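Local atomic coordinates of lipase (Rhizopus chinensis, PDB entry 6A0W), a protein that probably hydrolyses the ester bonds of triacylglycerols, as a fungal class 3 lipase of the alpha/beta-hydrolase fold. Residues F212-D217 / G242-G247. Sequence-based numbering, arbitrary orientation.
With SO4 (sulfate ion), chain D.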
loop_
_atom_site.group_PDB
_atom_site.type_symbol
_atom_site.label_atom_id
_atom_site.label_comp_id
_atom_site.label_asym_id
_atom_site.label_seq_id
_atom_site.Cartn_x
_atom_site.Cartn_y
_atom_site.Cartn_z
ATOM N N PHE A 212 13.416 -8.699 -6.801
ATOM C CA PHE A 212 12.485 -8.623 -5.694
ATOM C C PHE A 212 11.042 -8.779 -6.216
ATOM O O PHE A 212 10.253 -9.523 -5.656
ATOM C CB PHE A 212 12.656 -7.295 -4.920
ATOM C CG PHE A 212 11.564 -7.045 -3.900
ATOM C CD1 PHE A 212 11.570 -7.688 -2.685
ATOM C CD2 PHE A 212 10.562 -6.123 -4.159
ATOM C CE1 PHE A 212 10.569 -7.473 -1.751
ATOM C CE2 PHE A 212 9.546 -5.912 -3.247
ATOM C CZ PHE A 212 9.581 -6.551 -2.021
ATOM N N ALA A 213 10.743 -8.083 -7.297
ATOM C CA ALA A 213 9.429 -8.095 -7.936
ATOM C C ALA A 213 9.076 -9.495 -8.459
ATOM O O ALA A 213 7.981 -9.996 -8.183
ATOM C CB ALA A 213 9.395 -7.065 -9.063
ATOM N N TYR A 214 10.042 -10.174 -9.078
ATOM C CA TYR A 214 9.799 -11.546 -9.523
ATOM C C TYR A 214 9.553 -12.465 -8.357
ATOM O O TYR A 214 8.682 -13.346 -8.416
ATOM C CB TYR A 214 10.949 -12.084 -10.381
ATOM C CG TYR A 214 11.321 -11.177 -11.534
ATOM C CD1 TYR A 214 10.363 -10.444 -12.213
ATOM C CD2 TYR A 214 12.630 -11.119 -11.985
ATOM C CE1 TYR A 214 10.710 -9.632 -13.298
ATOM C CE2 TYR A 214 12.989 -10.333 -13.060
ATOM C CZ TYR A 214 12.031 -9.562 -13.687
ATOM O OH TYR A 214 12.405 -8.755 -14.737
ATOM N N TYR A 215 10.303 -12.255 -7.276
ATOM C CA TYR A 215 10.091 -13.042 -6.077
ATOM C C TYR A 215 8.670 -12.842 -5.534
ATOM O O TYR A 215 7.986 -13.780 -5.123
ATOM C CB TYR A 215 11.144 -12.687 -4.985
ATOM C CG TYR A 215 10.802 -13.295 -3.639
ATOM C CD1 TYR A 215 10.870 -14.655 -3.429
ATOM C CD2 TYR A 215 10.318 -12.509 -2.614
ATOM C CE1 TYR A 215 10.445 -15.231 -2.237
ATOM C CE2 TYR A 215 9.848 -13.069 -1.450
ATOM C CZ TYR A 215 9.940 -14.415 -1.240
ATOM O OH TYR A 215 9.525 -14.933 -0.027
ATOM N N VAL A 216 8.265 -11.591 -5.400
ATOM C CA VAL A 216 6.946 -11.318 -4.841
ATOM C C VAL A 216 5.859 -12.053 -5.650
ATOM O O VAL A 216 4.976 -12.724 -5.097
ATOM C CB VAL A 216 6.673 -9.801 -4.856
ATOM C CG1 VAL A 216 5.195 -9.543 -4.620
ATOM C CG2 VAL A 216 7.499 -9.111 -3.777
ATOM N N ASP A 217 5.969 -11.944 -6.960
ATOM C CA ASP A 217 5.050 -12.642 -7.890
ATOM C C ASP A 217 5.099 -14.168 -7.735
ATOM O O ASP A 217 4.064 -14.814 -7.698
ATOM C CB ASP A 217 5.395 -12.239 -9.336
ATOM C CG ASP A 217 4.864 -10.882 -9.707
ATOM O OD1 ASP A 217 4.031 -10.332 -8.933
ATOM O OD2 ASP A 217 5.273 -10.361 -10.783
ATOM N N GLY A 242 16.465 0.803 -11.338
ATOM C CA GLY A 242 16.386 -0.649 -11.076
ATOM C C GLY A 242 15.115 -1.152 -10.385
ATOM O O GLY A 242 14.925 -2.352 -10.197
ATOM N N TYR A 243 14.230 -0.236 -10.024
ATOM C CA TYR A 243 13.033 -0.566 -9.256
ATOM C C TYR A 243 11.985 -1.124 -10.223
ATOM O O TYR A 243 11.932 -0.735 -11.406
ATOM C CB TYR A 243 12.507 0.701 -8.565
ATOM C CG TYR A 243 13.257 1.099 -7.280
ATOM C CD1 TYR A 243 14.442 1.840 -7.315
ATOM C CD2 TYR A 243 12.839 0.640 -6.054
ATOM C CE1 TYR A 243 15.121 2.169 -6.143
ATOM C CE2 TYR A 243 13.500 0.982 -4.881
ATOM C CZ TYR A 243 14.642 1.733 -4.928
ATOM O OH TYR A 243 15.284 1.972 -3.743
ATOM N N LEU A 244 11.123 -1.991 -9.701
ATOM C CA LEU A 244 10.044 -2.580 -10.508
ATOM C C LEU A 244 8.879 -2.991 -9.633
ATOM O O LEU A 244 9.105 -3.552 -8.575
ATOM C CB LEU A 244 10.546 -3.794 -11.280
ATOM C CG LEU A 244 9.612 -4.381 -12.340
ATOM C CD1 LEU A 244 9.448 -3.399 -13.491
ATOM C CD2 LEU A 244 10.217 -5.699 -12.838
ATOM N N HIS A 245 7.652 -2.594 -10.009
ATOM C CA HIS A 245 6.444 -3.044 -9.296
ATOM C C HIS A 245 6.049 -4.482 -9.711
ATOM O O HIS A 245 5.627 -4.710 -10.845
ATOM C CB HIS A 245 5.233 -2.164 -9.639
ATOM C CG HIS A 245 5.217 -0.806 -9.007
ATOM N ND1 HIS A 245 5.083 -0.623 -7.640
ATOM C CD2 HIS A 245 5.033 0.413 -9.566
ATOM C CE1 HIS A 245 4.917 0.664 -7.388
ATOM N NE2 HIS A 245 4.858 1.313 -8.540
ATOM N N PRO A 246 5.905 -5.371 -8.739
ATOM C CA PRO A 246 5.037 -6.514 -8.866
ATOM C C PRO A 246 3.612 -6.165 -8.489
ATOM O O PRO A 246 3.329 -5.029 -8.145
ATOM C CB PRO A 246 5.627 -7.470 -7.842
ATOM C CG PRO A 246 6.056 -6.547 -6.751
ATOM C CD PRO A 246 6.498 -5.286 -7.393
ATOM N N GLY A 247 2.734 -7.147 -8.491
ATOM C CA GLY A 247 1.353 -6.917 -8.124
ATOM C C GLY A 247 0.504 -6.485 -9.316
ATOM O O GLY A 247 0.974 -6.293 -10.440
HETATM S S SO4 D . 15.899 -9.568 -15.728
HETATM O O1 SO4 D . 15.843 -8.656 -14.561
HETATM O O2 SO4 D . 16.410 -8.871 -16.940
HETATM O O3 SO4 D . 16.808 -10.681 -15.371
HETATM O O4 SO4 D . 14.585 -10.171 -16.064
#
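Tyr-214 touches the loop with its ring, CE1 lying 4.0 Å from Leu-244 CD2, which comes in obliquely, while its OH donates a 2.9 Å hydrogen bond to O4 of a sulfate ion, probably from the crystallisation liquor, which Asn-210 also binds. Helix 210-218 lies in the crossover between the parallel strands 197-202 and 223-228 of the central sheet of the alpha/beta-hydrolase fold; residues 242-247 belong to the loop from strand 223-228 to strand 248-252.

Pro-246 is the apolar centre. Its ring is wedged against the helix between Ala-213, Val-216 and Asp-217: CD rests 3.8 Å from Ala-213 CB, CG meets Val-216 CG1 at 3.8 Å, and CB approaches the Ala-213 carbonyl O. Having no backbone N-H, proline brings no donor that would need a partner in this buried place. Ala-213 is small enough to let the chains close in, its CA only 4.8 Å from that of Pro-246, and its methyl also touches Leu-244 O at 3.6 Å.

Asp-217 OD1 accepts a long, weak hydrogen bond from the backbone N of Gly-247, 3.5 Å away but nearly straight (168° at the hydrogen), and also lies against Pro-246 CB. Its CG stands anti to the carbonyl carbon (chi1 -78°), which swings the acid across to the loop. With phi at 87°, Gly-247 takes a backbone shape open mainly to a residue without a CB.

Helix and loop are thus joined mainly by apolar packing around a proline, and the weak bond at Gly-247 probably contributes little to the hold.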